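Local coordinates for endoglucanase (Komagataeibacter sucrofermentans, PDB 6VC5), which probably catalyses, as a family 8 glycosyl hydrolase, the internal cleavage of (1->4)-beta-D-glucosidic linkages in cellulose, lichenin and cereal beta-D-glucans, at residues 149-154 with 210-215; 99-104 with 162-167; 191-196 with 249-254; 217-222 with 242-247. All blocks are in the same frame, centred on the assembly; numbering follows the deposited sequence. Where two conformers were deposited one is given.

Interaction 1. Residues 149-154 with 210-215; sequences TVTLNL and SIAKGW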
loop_
_atom_site.group_PDB
_atom_site.type_symbol
_atom_site.label_atom_id
_atom_site.label_comp_id
_atom_site.label_asym_id
_atom_site.label_seq_id
_atom_site.Cartn_x
_atom_site.Cartn_y
_atom_site.Cartn_z
ATOM N N THR A 149 -4.517 -2.234 -23.396
ATOM C CA THR A 149 -4.949 -2.586 -22.044
ATOM C C THR A 149 -4.232 -1.719 -21.024
ATOM O O THR A 149 -3.133 -1.197 -21.259
ATOM C CB THR A 149 -4.675 -4.057 -21.663
ATOM O OG1 THR A 149 -3.272 -4.251 -21.446
ATOM C CG2 THR A 149 -5.143 -5.032 -22.725
ATOM N N VAL A 150 -4.860 -1.585 -19.868
ATOM C CA VAL A 150 -4.214 -1.010 -18.700
ATOM C C VAL A 150 -4.199 -2.069 -17.608
ATOM O O VAL A 150 -5.176 -2.808 -17.438
ATOM C CB VAL A 150 -4.877 0.301 -18.227
ATOM C CG1 VAL A 150 -6.293 0.057 -17.711
ATOM C CG2 VAL A 150 -4.020 0.970 -17.170
ATOM N N THR A 151 -3.071 -2.178 -16.900
ATOM C CA THR A 151 -2.957 -3.037 -15.728
ATOM C C THR A 151 -3.020 -2.174 -14.478
ATOM O O THR A 151 -2.283 -1.190 -14.357
ATOM C CB THR A 151 -1.628 -3.789 -15.746
ATOM O OG1 THR A 151 -1.557 -4.603 -16.927
ATOM C CG2 THR A 151 -1.478 -4.665 -14.475
ATOM N N LEU A 152 -3.899 -2.532 -13.548
ATOM C CA LEU A 152 -3.999 -1.817 -12.291
ATOM C C LEU A 152 -3.666 -2.755 -11.143
ATOM O O LEU A 152 -3.943 -3.959 -11.199
ATOM C CB LEU A 152 -5.425 -1.258 -12.082
ATOM C CG LEU A 152 -6.002 -0.380 -13.187
ATOM C CD1 LEU A 152 -7.421 0.067 -12.812
ATOM C CD2 LEU A 152 -5.102 0.824 -13.431
ATOM N N ASN A 153 -3.062 -2.203 -10.104
ATOM C CA ASN A 153 -2.900 -2.914 -8.843
ATOM C C ASN A 153 -3.837 -2.230 -7.858
ATOM O O ASN A 153 -3.597 -1.087 -7.460
ATOM C CB ASN A 153 -1.446 -2.863 -8.389
ATOM C CG ASN A 153 -1.174 -3.800 -7.256
ATOM O OD1 ASN A 153 -1.949 -3.857 -6.300
ATOM N ND2 ASN A 153 -0.093 -4.567 -7.357
ATOM N N LEU A 154 -4.920 -2.918 -7.481
ATOM C CA LEU A 154 -5.929 -2.276 -6.637
ATOM C C LEU A 154 -5.380 -1.960 -5.250
ATOM O O LEU A 154 -5.834 -1.015 -4.602
ATOM C CB LEU A 154 -7.184 -3.158 -6.564
ATOM C CG LEU A 154 -7.877 -3.387 -7.918
ATOM C CD1 LEU A 154 -9.047 -4.345 -7.767
ATOM C CD2 LEU A 154 -8.320 -2.057 -8.518
ATOM N N SER A 210 -10.612 -8.120 -16.546
ATOM C CA SER A 210 -10.070 -9.467 -16.446
ATOM C C SER A 210 -8.908 -9.484 -15.456
ATOM O O SER A 210 -8.406 -8.445 -15.027
ATOM C CB SER A 210 -9.635 -9.993 -17.823
ATOM O OG SER A 210 -8.682 -9.127 -18.409
ATOM N N ILE A 211 -8.492 -10.685 -15.086
ATOM C CA ILE A 211 -7.284 -10.848 -14.290
ATOM C C ILE A 211 -6.094 -10.650 -15.218
ATOM O O ILE A 211 -6.048 -11.222 -16.314
ATOM C CB ILE A 211 -7.269 -12.234 -13.629
ATOM C CG1 ILE A 211 -8.504 -12.426 -12.740
ATOM C CG2 ILE A 211 -6.002 -12.425 -12.817
ATOM C CD1 ILE A 211 -8.722 -13.888 -12.328
ATOM N N ALA A 212 -5.129 -9.828 -14.799
ATOM C CA ALA A 212 -4.055 -9.452 -15.713
ATOM C C ALA A 212 -3.149 -10.640 -16.009
ATOM O O ALA A 212 -2.850 -11.448 -15.126
ATOM C CB ALA A 212 -3.215 -8.333 -15.102
ATOM N N LYS A 213 -2.720 -10.738 -17.267
ATOM C CA LYS A 213 -1.649 -11.656 -17.621
ATOM C C LYS A 213 -0.321 -11.101 -17.116
ATOM O O LYS A 213 -0.169 -9.894 -16.901
ATOM C CB LYS A 213 -1.585 -11.820 -19.140
ATOM C CG LYS A 213 -2.819 -12.514 -19.706
ATOM C CD LYS A 213 -2.840 -13.973 -19.263
ATOM C CE LYS A 213 -3.958 -14.761 -19.937
ATOM N NZ LYS A 213 -5.298 -14.445 -19.361
ATOM N N GLY A 214 0.644 -12.000 -16.910
ATOM C CA GLY A 214 1.976 -11.611 -16.478
ATOM C C GLY A 214 2.278 -11.893 -15.026
ATOM O O GLY A 214 3.436 -11.735 -14.609
ATOM N N TRP A 215 1.283 -12.293 -14.237
ATOM C CA TRP A 215 1.446 -12.708 -12.856
ATOM C C TRP A 215 0.435 -13.819 -12.588
ATOM O O TRP A 215 -0.594 -13.888 -13.264
ATOM C CB TRP A 215 1.135 -11.563 -11.882
ATOM C CG TRP A 215 2.003 -10.344 -11.971
ATOM C CD1 TRP A 215 3.131 -10.079 -11.234
ATOM C CD2 TRP A 215 1.778 -9.193 -12.784
ATOM N NE1 TRP A 215 3.623 -8.839 -11.560
ATOM C CE2 TRP A 215 2.817 -8.277 -12.511
ATOM C CE3 TRP A 215 0.812 -8.855 -13.733
ATOM C CZ2 TRP A 215 2.909 -7.049 -13.151
ATOM C CZ3 TRP A 215 0.904 -7.627 -14.372
ATOM C CH2 TRP A 215 1.948 -6.738 -14.070
#

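Interaction 2. Residues 99-104 with 162-167; sequences ALAWAG and LMQAFA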
loop_
_atom_site.group_PDB
_atom_site.type_symbol
_atom_site.label_atom_id
_atom_site.label_comp_id
_atom_site.label_asym_id
_atom_site.label_seq_id
_atom_site.Cartn_x
_atom_site.Cartn_y
_atom_site.Cartn_z
ATOM N N ALA A 99 2.965 9.979 4.784
ATOM C CA ALA A 99 3.844 10.129 5.944
ATOM C C ALA A 99 4.322 11.571 6.106
ATOM O O ALA A 99 4.400 12.089 7.230
ATOM C CB ALA A 99 5.041 9.190 5.794
ATOM N N LEU A 100 4.678 12.225 4.992
ATOM C CA LEU A 100 5.077 13.633 5.048
ATOM C C LEU A 100 3.938 14.530 5.516
ATOM O O LEU A 100 4.166 15.481 6.274
ATOM C CB LEU A 100 5.582 14.091 3.676
ATOM C CG LEU A 100 6.991 13.596 3.384
ATOM C CD1 LEU A 100 7.262 13.603 1.899
ATOM C CD2 LEU A 100 8.020 14.441 4.118
ATOM N N ALA A 101 2.714 14.249 5.067
ATOM C CA ALA A 101 1.560 15.006 5.538
ATOM C C ALA A 101 1.387 14.843 7.041
ATOM O O ALA A 101 1.175 15.819 7.763
ATOM C CB ALA A 101 0.302 14.557 4.799
ATOM N N TRP A 102 1.473 13.605 7.537
ATOM C CA TRP A 102 1.330 13.389 8.972
ATOM C C TRP A 102 2.453 14.055 9.757
ATOM O O TRP A 102 2.206 14.688 10.791
ATOM C CB TRP A 102 1.340 11.897 9.258
ATOM C CG TRP A 102 0.086 11.209 8.930
ATOM C CD1 TRP A 102 -1.047 11.753 8.396
ATOM C CD2 TRP A 102 -0.202 9.831 9.173
ATOM N NE1 TRP A 102 -2.020 10.780 8.269
ATOM C CE2 TRP A 102 -1.517 9.593 8.733
ATOM C CE3 TRP A 102 0.539 8.768 9.703
ATOM C CZ2 TRP A 102 -2.121 8.335 8.826
ATOM C CZ3 TRP A 102 -0.056 7.515 9.784
ATOM C CH2 TRP A 102 -1.373 7.317 9.349
ATOM N N ALA A 103 3.691 13.905 9.297
ATOM C CA ALA A 103 4.829 14.508 9.986
ATOM C C ALA A 103 4.736 16.025 9.976
ATOM O O ALA A 103 5.066 16.683 10.972
ATOM C CB ALA A 103 6.125 14.050 9.317
ATOM N N GLY A 104 4.314 16.603 8.857
ATOM C CA GLY A 104 4.220 18.052 8.781
ATOM C C GLY A 104 3.147 18.592 9.698
ATOM O O GLY A 104 3.303 19.669 10.283
ATOM N N LEU A 162 -5.061 9.016 -0.484
ATOM C CA LEU A 162 -5.903 9.773 -1.408
ATOM C C LEU A 162 -6.806 10.742 -0.658
ATOM O O LEU A 162 -7.025 11.870 -1.113
ATOM C CB LEU A 162 -6.720 8.817 -2.287
ATOM C CG LEU A 162 -5.923 7.824 -3.135
ATOM C CD1 LEU A 162 -6.874 7.010 -4.008
ATOM C CD2 LEU A 162 -4.898 8.539 -3.981
ATOM N N MET A 163 -7.340 10.323 0.496
ATOM C CA MET A 163 -8.169 11.213 1.303
ATOM C C MET A 163 -7.350 12.392 1.813
ATOM O O MET A 163 -7.835 13.531 1.860
ATOM C CB MET A 163 -8.740 10.439 2.496
ATOM C CG MET A 163 -9.524 9.161 2.173
ATOM S SD MET A 163 -10.622 8.653 3.519
ATOM C CE MET A 163 -9.516 8.163 4.812
ATOM N N GLN A 164 -6.103 12.133 2.216
ATOM C CA GLN A 164 -5.236 13.215 2.661
ATOM C C GLN A 164 -4.955 14.194 1.529
ATOM O O GLN A 164 -4.917 15.411 1.743
ATOM C CB GLN A 164 -3.926 12.638 3.203
ATOM C CG GLN A 164 -2.955 13.682 3.706
ATOM C CD GLN A 164 -3.457 14.409 4.936
ATOM O OE1 GLN A 164 -3.469 15.641 4.983
ATOM N NE2 GLN A 164 -3.875 13.654 5.938
ATOM N N ALA A 165 -4.737 13.680 0.314
ATOM C CA ALA A 165 -4.478 14.563 -0.820
ATOM C C ALA A 165 -5.661 15.496 -1.067
ATOM O O ALA A 165 -5.478 16.687 -1.350
ATOM C CB ALA A 165 -4.178 13.724 -2.062
ATOM N N PHE A 166 -6.883 14.979 -0.945
ATOM C CA PHE A 166 -8.055 15.839 -1.090
ATOM C C PHE A 166 -8.140 16.866 0.032
ATOM O O PHE A 166 -8.495 18.030 -0.209
ATOM C CB PHE A 166 -9.338 15.012 -1.134
ATOM C CG PHE A 166 -10.569 15.857 -1.282
ATOM C CD1 PHE A 166 -10.805 16.524 -2.472
ATOM C CD2 PHE A 166 -11.458 16.011 -0.231
ATOM C CE1 PHE A 166 -11.927 17.331 -2.625
ATOM C CE2 PHE A 166 -12.584 16.817 -0.374
ATOM C CZ PHE A 166 -12.810 17.473 -1.574
ATOM N N ALA A 167 -7.849 16.450 1.266
ATOM C CA ALA A 167 -7.872 17.382 2.389
ATOM C C ALA A 167 -6.875 18.524 2.211
ATOM O O ALA A 167 -7.151 19.657 2.626
ATOM C CB ALA A 167 -7.608 16.625 3.690
HETATM O O HOH W 1 -4.820 11.213 7.520
#

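Interaction 3. Residues 191-196 with 249-254; sequences GEWKLP and NHYGAS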
loop_
_atom_site.group_PDB
_atom_site.type_symbol
_atom_site.label_atom_id
_atom_site.label_comp_id
_atom_site.label_asym_id
_atom_site.label_seq_id
_atom_site.Cartn_x
_atom_site.Cartn_y
_atom_site.Cartn_z
ATOM N N GLY A 191 -13.943 -15.248 -9.083
ATOM C CA GLY A 191 -13.867 -16.539 -8.436
ATOM C C GLY A 191 -14.998 -16.747 -7.459
ATOM O O GLY A 191 -15.856 -15.884 -7.243
ATOM N N GLU A 192 -14.979 -17.940 -6.846
ATOM C CA GLU A 192 -16.036 -18.345 -5.928
ATOM C C GLU A 192 -16.110 -17.473 -4.677
ATOM O O GLU A 192 -17.165 -17.431 -4.034
ATOM C CB GLU A 192 -15.858 -19.810 -5.531
ATOM C CG GLU A 192 -14.554 -20.096 -4.786
ATOM C CD GLU A 192 -14.093 -21.534 -4.971
ATOM O OE1 GLU A 192 -13.480 -21.841 -6.017
ATOM O OE2 GLU A 192 -14.350 -22.357 -4.069
ATOM N N TRP A 193 -15.027 -16.794 -4.302
ATOM C CA TRP A 193 -15.018 -15.927 -3.131
ATOM C C TRP A 193 -15.210 -14.457 -3.476
ATOM O O TRP A 193 -15.286 -13.623 -2.561
ATOM C CB TRP A 193 -13.706 -16.098 -2.363
ATOM C CG TRP A 193 -13.454 -17.506 -1.970
ATOM C CD1 TRP A 193 -12.490 -18.340 -2.461
ATOM C CD2 TRP A 193 -14.185 -18.253 -0.995
ATOM N NE1 TRP A 193 -12.574 -19.572 -1.836
ATOM C CE2 TRP A 193 -13.605 -19.539 -0.931
ATOM C CE3 TRP A 193 -15.266 -17.953 -0.157
ATOM C CZ2 TRP A 193 -14.087 -20.538 -0.076
ATOM C CZ3 TRP A 193 -15.739 -18.949 0.708
ATOM C CH2 TRP A 193 -15.147 -20.221 0.737
ATOM N N LYS A 194 -15.268 -14.119 -4.765
ATOM C CA LYS A 194 -15.496 -12.751 -5.220
ATOM C C LYS A 194 -14.442 -11.805 -4.644
ATOM O O LYS A 194 -14.748 -10.799 -4.003
ATOM C CB LYS A 194 -16.919 -12.282 -4.903
ATOM C CG LYS A 194 -17.996 -13.196 -5.458
ATOM C CD LYS A 194 -19.259 -13.153 -4.612
ATOM C CE LYS A 194 -20.250 -12.150 -5.170
ATOM N NZ LYS A 194 -21.627 -12.713 -5.234
ATOM N N LEU A 195 -13.169 -12.154 -4.895
ATOM C CA LEU A 195 -12.026 -11.436 -4.350
ATOM C C LEU A 195 -11.359 -10.582 -5.424
ATOM O O LEU A 195 -11.360 -10.933 -6.609
ATOM C CB LEU A 195 -10.988 -12.437 -3.820
ATOM C CG LEU A 195 -11.416 -13.224 -2.573
ATOM C CD1 LEU A 195 -10.554 -14.454 -2.386
ATOM C CD2 LEU A 195 -11.365 -12.343 -1.309
ATOM N N PRO A 196 -10.736 -9.477 -5.027
ATOM C CA PRO A 196 -9.952 -8.700 -5.986
ATOM C C PRO A 196 -8.657 -9.407 -6.305
ATOM O O PRO A 196 -8.082 -10.105 -5.439
ATOM C CB PRO A 196 -9.698 -7.378 -5.242
ATOM C CG PRO A 196 -9.643 -7.807 -3.776
ATOM C CD PRO A 196 -10.660 -8.932 -3.658
ATOM N N ASN A 249 -13.674 -16.658 7.401
ATOM C CA ASN A 249 -14.249 -17.632 8.317
ATOM C C ASN A 249 -14.333 -19.035 7.728
ATOM O O ASN A 249 -14.384 -20.007 8.495
ATOM C CB ASN A 249 -15.606 -17.129 8.800
ATOM C CG ASN A 249 -15.465 -15.994 9.791
ATOM O OD1 ASN A 249 -14.806 -16.140 10.817
ATOM N ND2 ASN A 249 -16.068 -14.850 9.484
ATOM N N HIS A 250 -14.318 -19.171 6.401
ATOM C CA HIS A 250 -14.259 -20.502 5.801
ATOM C C HIS A 250 -12.958 -21.207 6.142
ATOM O O HIS A 250 -12.944 -22.423 6.388
ATOM C CB HIS A 250 -14.386 -20.428 4.281
ATOM C CG HIS A 250 -14.347 -21.773 3.619
ATOM N ND1 HIS A 250 -15.422 -22.635 3.616
ATOM C CD2 HIS A 250 -13.361 -22.396 2.931
ATOM C CE1 HIS A 250 -15.099 -23.735 2.958
ATOM N NE2 HIS A 250 -13.853 -23.618 2.534
ATOM N N TYR A 251 -11.849 -20.468 6.133
ATOM C CA TYR A 251 -10.546 -21.059 6.401
ATOM C C TYR A 251 -10.176 -21.014 7.874
ATOM O O TYR A 251 -9.539 -21.953 8.374
ATOM C CB TYR A 251 -9.475 -20.390 5.530
ATOM C CG TYR A 251 -9.578 -20.853 4.093
ATOM C CD1 TYR A 251 -9.232 -22.154 3.749
ATOM C CD2 TYR A 251 -10.052 -20.006 3.094
ATOM C CE1 TYR A 251 -9.335 -22.602 2.453
ATOM C CE2 TYR A 251 -10.160 -20.449 1.784
ATOM C CZ TYR A 251 -9.798 -21.749 1.476
ATOM O OH TYR A 251 -9.898 -22.204 0.182
ATOM N N GLY A 252 -10.581 -19.969 8.582
ATOM C CA GLY A 252 -10.305 -19.867 9.998
ATOM C C GLY A 252 -8.959 -19.226 10.304
ATOM O O GLY A 252 -8.036 -19.209 9.488
ATOM N N ALA A 253 -8.848 -18.732 11.542
ATOM C CA ALA A 253 -7.671 -17.975 11.956
ATOM C C ALA A 253 -6.397 -18.805 11.906
ATOM O O ALA A 253 -5.310 -18.242 11.752
ATOM C CB ALA A 253 -7.879 -17.427 13.369
ATOM N N SER A 254 -6.502 -20.126 12.035
ATOM C CA SER A 254 -5.330 -20.999 12.041
ATOM C C SER A 254 -4.908 -21.474 10.656
ATOM O O SER A 254 -3.866 -22.132 10.539
ATOM C CB SER A 254 -5.572 -22.222 12.934
ATOM O OG SER A 254 -5.805 -21.840 14.280
#

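Interaction 4. Residues 217-222 with 242-247; sequences PRFSYD and ADFSRF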
loop_
_atom_site.group_PDB
_atom_site.type_symbol
_atom_site.label_atom_id
_atom_site.label_comp_id
_atom_site.label_asym_id
_atom_site.label_seq_id
_atom_site.Cartn_x
_atom_site.Cartn_y
_atom_site.Cartn_z
ATOM N N PRO A 217 -2.713 -15.736 -11.369
ATOM C CA PRO A 217 -4.054 -15.121 -11.219
ATOM C C PRO A 217 -4.636 -15.327 -9.824
ATOM O O PRO A 217 -5.579 -16.098 -9.608
ATOM C CB PRO A 217 -4.859 -15.846 -12.300
ATOM C CG PRO A 217 -4.253 -17.226 -12.309
ATOM C CD PRO A 217 -2.768 -16.993 -12.142
ATOM N N ARG A 218 -4.094 -14.595 -8.850
ATOM C CA ARG A 218 -4.326 -14.872 -7.440
ATOM C C ARG A 218 -4.773 -13.626 -6.687
ATOM O O ARG A 218 -4.524 -12.493 -7.110
ATOM C CB ARG A 218 -3.050 -15.385 -6.767
ATOM C CG ARG A 218 -2.550 -16.672 -7.346
ATOM C CD ARG A 218 -1.158 -16.953 -6.861
ATOM N NE ARG A 218 -0.679 -18.217 -7.412
ATOM C CZ ARG A 218 0.535 -18.694 -7.192
ATOM N NH1 ARG A 218 1.382 -18.012 -6.435
ATOM N NH2 ARG A 218 0.897 -19.860 -7.727
ATOM N N PHE A 219 -5.435 -13.859 -5.569
ATOM C CA PHE A 219 -5.539 -12.942 -4.435
ATOM C C PHE A 219 -4.436 -13.353 -3.476
ATOM O O PHE A 219 -4.494 -14.404 -2.968
ATOM C CB PHE A 219 -6.903 -13.112 -3.735
ATOM C CG PHE A 219 -7.045 -12.351 -2.425
ATOM C CD1 PHE A 219 -7.508 -11.080 -2.393
ATOM C CD2 PHE A 219 -6.781 -12.972 -1.238
ATOM C CE1 PHE A 219 -7.678 -10.422 -1.206
ATOM C CE2 PHE A 219 -6.936 -12.316 -0.037
ATOM C CZ PHE A 219 -7.370 -11.028 -0.026
ATOM N N SER A 220 -3.447 -12.498 -3.259
ATOM C CA SER A 220 -2.317 -12.839 -2.424
ATOM C C SER A 220 -1.651 -11.621 -1.786
ATOM O O SER A 220 -2.310 -10.829 -1.193
ATOM C CB SER A 220 -1.311 -13.744 -3.160
ATOM O OG SER A 220 -0.488 -13.105 -4.067
ATOM N N TYR A 221 -0.351 -11.511 -1.936
ATOM C CA TYR A 221 0.425 -10.619 -1.122
ATOM C C TYR A 221 0.231 -9.139 -1.411
ATOM O O TYR A 221 0.530 -8.327 -0.595
ATOM C CB TYR A 221 1.896 -11.019 -1.207
ATOM C CG TYR A 221 2.114 -12.405 -0.692
ATOM C CD1 TYR A 221 2.296 -12.625 0.629
ATOM C CD2 TYR A 221 2.087 -13.493 -1.530
ATOM C CE1 TYR A 221 2.478 -13.883 1.120
ATOM C CE2 TYR A 221 2.253 -14.770 -1.036
ATOM C CZ TYR A 221 2.456 -14.950 0.286
ATOM O OH TYR A 221 2.654 -16.173 0.870
ATOM N N ASP A 222 -0.291 -8.819 -2.589
ATOM C CA ASP A 222 -0.704 -7.454 -2.896
ATOM C C ASP A 222 -2.153 -7.180 -2.474
ATOM O O ASP A 222 -2.435 -6.264 -1.731
ATOM C CB ASP A 222 -0.626 -7.194 -4.412
ATOM C CG ASP A 222 0.799 -7.176 -4.973
ATOM O OD1 ASP A 222 1.365 -8.258 -5.201
ATOM O OD2 ASP A 222 1.323 -6.095 -5.261
ATOM N N ALA A 242 -19.227 -8.443 3.971
ATOM C CA ALA A 242 -19.807 -9.774 4.112
ATOM C C ALA A 242 -19.041 -10.796 3.285
ATOM O O ALA A 242 -18.816 -11.926 3.741
ATOM C CB ALA A 242 -21.282 -9.744 3.714
ATOM N N ASP A 243 -18.625 -10.415 2.075
ATOM C CA ASP A 243 -17.854 -11.318 1.224
ATOM C C ASP A 243 -16.484 -11.632 1.827
ATOM O O ASP A 243 -16.063 -12.793 1.854
ATOM C CB ASP A 243 -17.711 -10.741 -0.187
ATOM C CG ASP A 243 -19.012 -10.787 -0.976
ATOM O OD1 ASP A 243 -19.918 -11.560 -0.589
ATOM O OD2 ASP A 243 -19.128 -10.056 -1.989
ATOM N N PHE A 244 -15.766 -10.617 2.316
ATOM C CA PHE A 244 -14.486 -10.907 2.955
ATOM C C PHE A 244 -14.681 -11.753 4.212
ATOM O O PHE A 244 -13.895 -12.666 4.481
ATOM C CB PHE A 244 -13.733 -9.609 3.282
ATOM C CG PHE A 244 -13.049 -8.969 2.100
ATOM C CD1 PHE A 244 -11.944 -9.567 1.500
ATOM C CD2 PHE A 244 -13.501 -7.758 1.598
ATOM C CE1 PHE A 244 -11.319 -8.964 0.415
ATOM C CE2 PHE A 244 -12.875 -7.147 0.515
ATOM C CZ PHE A 244 -11.784 -7.751 -0.077
ATOM N N SER A 245 -15.726 -11.464 4.993
ATOM C CA SER A 245 -15.975 -12.221 6.218
ATOM C C SER A 245 -16.220 -13.694 5.917
ATOM O O SER A 245 -15.705 -14.571 6.622
ATOM C CB SER A 245 -17.167 -11.627 6.971
ATOM O OG SER A 245 -16.895 -10.304 7.407
ATOM N N ARG A 246 -16.989 -13.985 4.862
ATOM C CA ARG A 246 -17.251 -15.374 4.498
ATOM C C ARG A 246 -15.963 -16.089 4.130
ATOM O O ARG A 246 -15.776 -17.268 4.462
ATOM C CB ARG A 246 -18.223 -15.425 3.319
ATOM C CG ARG A 246 -19.554 -16.036 3.674
ATOM C CD ARG A 246 -20.455 -16.135 2.460
ATOM N NE ARG A 246 -20.618 -14.850 1.787
ATOM C CZ ARG A 246 -21.329 -13.834 2.268
ATOM N NH1 ARG A 246 -21.430 -12.705 1.577
ATOM N NH2 ARG A 246 -21.942 -13.948 3.436
ATOM N N PHE A 247 -15.061 -15.380 3.453
ATOM C CA PHE A 247 -13.776 -15.945 3.064
ATOM C C PHE A 247 -12.902 -16.243 4.285
ATOM O O PHE A 247 -12.413 -17.368 4.449
ATOM C CB PHE A 247 -13.084 -14.978 2.094
ATOM C CG PHE A 247 -11.697 -15.390 1.706
ATOM C CD1 PHE A 247 -11.489 -16.517 0.924
ATOM C CD2 PHE A 247 -10.604 -14.642 2.105
ATOM C CE1 PHE A 247 -10.215 -16.901 0.562
ATOM C CE2 PHE A 247 -9.322 -15.023 1.749
ATOM C CZ PHE A 247 -9.128 -16.148 0.976
#

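Interaction 1. Residues 149-154 with 210-215
Thr151 meets Trp215 and Ala212 through one methyl group, so the direct contact is apolar and small. CG2 of Thr151 lies 3.8 Å from CZ3 of Trp215 and 4.0 Å from CH2 of the same ring. It approaches the benzene end of the indole obliquely, and the two side chains come from opposite directions. The same CG2 stands 4.1 Å from CB of Ala212, and thus sits against a methyl as well as a ring. Rotation about the first torsion settles which branch of the threonine does this work: with OG1 set beside the backbone N (chi1 -60°), CG2 is anti to that nitrogen and directed at the tryptophan.

No hydrogen bond runs directly between the two segments. The polar contacts go instead through the middle of a three-stranded antiparallel sheet, in which 149-152 and 209-211 are the outer strands and 200-203 is the centre. Val150 pairs with Ile202 and Ser210 with Ser201 through their backbones, while Ala212 bonds to Trp199, just ahead of the central strand. Near this end the outer chains draw together, the CA atoms of Thr151 and Ala212 being 6.5 Å apart.

Aromatic stacking is the third element, for Trp215 lies against the ring of Trp199. Glycerol, probably from the crystallisation liquor, lies near the Trp215 side chain, and a glycerol hydroxyl donates a hydrogen bond to O of Lys213.

Interaction 2. Residues 99-104 with 162-167
Ala101 and Gln164 form the close-packed half of this helix-to-helix contact. CB of Ala101 lies 3.5 Å from CG of Gln164 and 3.8 Å from its CD, so the alanine methyl rests against the aliphatic part of the glutamine and the base of its amide. With so small a residue, the CA atoms of the pair come to 7.6 Å. The glutamine leaves its helix with CG anti to the backbone N and then bends at chi2 (66°), which brings NE2 toward the indole edge of Trp102.

The other half is looser and polar. NE2 of Gln164 faces the edge of the Trp102 indole at 4.1 Å from NE1, with amide and ring planes nearly perpendicular (88°). A water between these two donors accepts from both, 2.9 Å from Trp102 NE1 and, weakly, 3.1 Å from Gln164 NE2. OE1 of Gln164 is hydrogen-bonded to NZ of Lys105. With an alanine at Gln164, Lys105 would probably lose this amide partner and the Ala101 methyl its cover.

This is helix packing of 90-106 against 159-169 in a largely helical family 8 glycosyl hydrolase fold, with Leu100 reaching helices 33-46 and 49-62, and Gln164 Tyr120 of helix 110-126.

Interaction 3. Residues 191-196 with 249-254
The imidazole of His250 is approached over one face by the tip of the Trp193 indole, whose CH2 stands 3.3 Å above the imidazole plane and offset toward its rim. At the histidine's edge, in its plane, lies CZ of Tyr251; the histidine in turn directs CD2 at the face of the tyrosine ring, over its centre. The indole has CG of Glu192 on one of its own faces, 3.5 Å above the plane, and meets Phe247 edge-to-face.

Trp193 and His250 are an oblique aromatic pair: their planes make 47° and the six-membered ring and imidazole centroids are 4.8 Å apart. The shortest approach is CH2 of Trp193 to CG of His250, 3.4 Å. Tyr251 is a more distant second partner, with its CE2 4.3 Å from CZ2 of Trp193. His250 reaches the indole because its CG is anti to the backbone N (chi1 -179°), which extends the ring outward. An alanine in place of Trp193 would probably leave the exposed His250 ring without its facing group and freer to turn, with Tyr251 still against it, and Phe247 without its edge-to-face mate.

The surface contact thus joins a type I beta turn, Gly191 to Lys194, closed by Lys194 N to Gly191 O and followed by a G1 beta bulge at Lys194 and Leu195, to the C-terminus of helix 238-251, which Gly252 leaves with positive phi.

Interaction 4. Residues 217-222 with 242-247
Phe219 points its ring at Phe244 and Phe247, which lie one helical turn apart on helix 238-251. The protein belongs to the six-hairpin glycosidases, whose core is an (alpha/alpha)6 barrel, and this buried cluster joins helix 238-251 to the short strand 218-219, paired antiparallel with 260-261.

Phe219 uses a different corner of its ring for each partner. Its CE2 lies 4.0 Å from CE2 of Phe247, the two planes standing steeply to one another at 81° with centroids 5.8 Å apart. Its CE1 is 4.2 Å from CE1 of Phe244, which it meets at the edge of that ring, near its plane. Both Phe219 and Phe247 have CG anti to the backbone N (chi1 172° for Phe219), which sends the two rings toward each other between strand and helix. Leu195 and Val260 add further packing, on Phe244 and Phe247 respectively.

On the helix, away from the aromatic cluster, Asp243 is gripped twice. Its OD2 makes a salt bridge to Arg189, and its OD1 accepts from NH1 of Arg246 at 2.9 Å on the anti side of the carboxylate, while O of Ala242 sits 3.4 Å above the centre of the Arg246 guanidinium.

How the interactions relate
Interactions 3 and 4 are one assembly: their centres are 6 Å apart, both use helix 238-251, and interaction 4 is nested in the loop that interaction 3 closes. Trp193 CG lies 3.6 Å from Phe247 CD1, and Leu195 CD2 is 3.8 Å from Phe244 CE1. Interaction 1 joins interaction 4 through Asn153 ND2, probably hydrogen-bonded to Asp222 OD2 at 3.0 Å, and through Ile211 packing on Pro217, and touches interaction 3 where Leu154 CD1 packs 4.0 Å from Pro196 CB. Interaction 2 stands apart across the chain's centre, its own centre about 28 Å from those of interactions 1 and 4 and 33 Å from interaction 3. Glycerol lies beside segments of interactions 1 and 3.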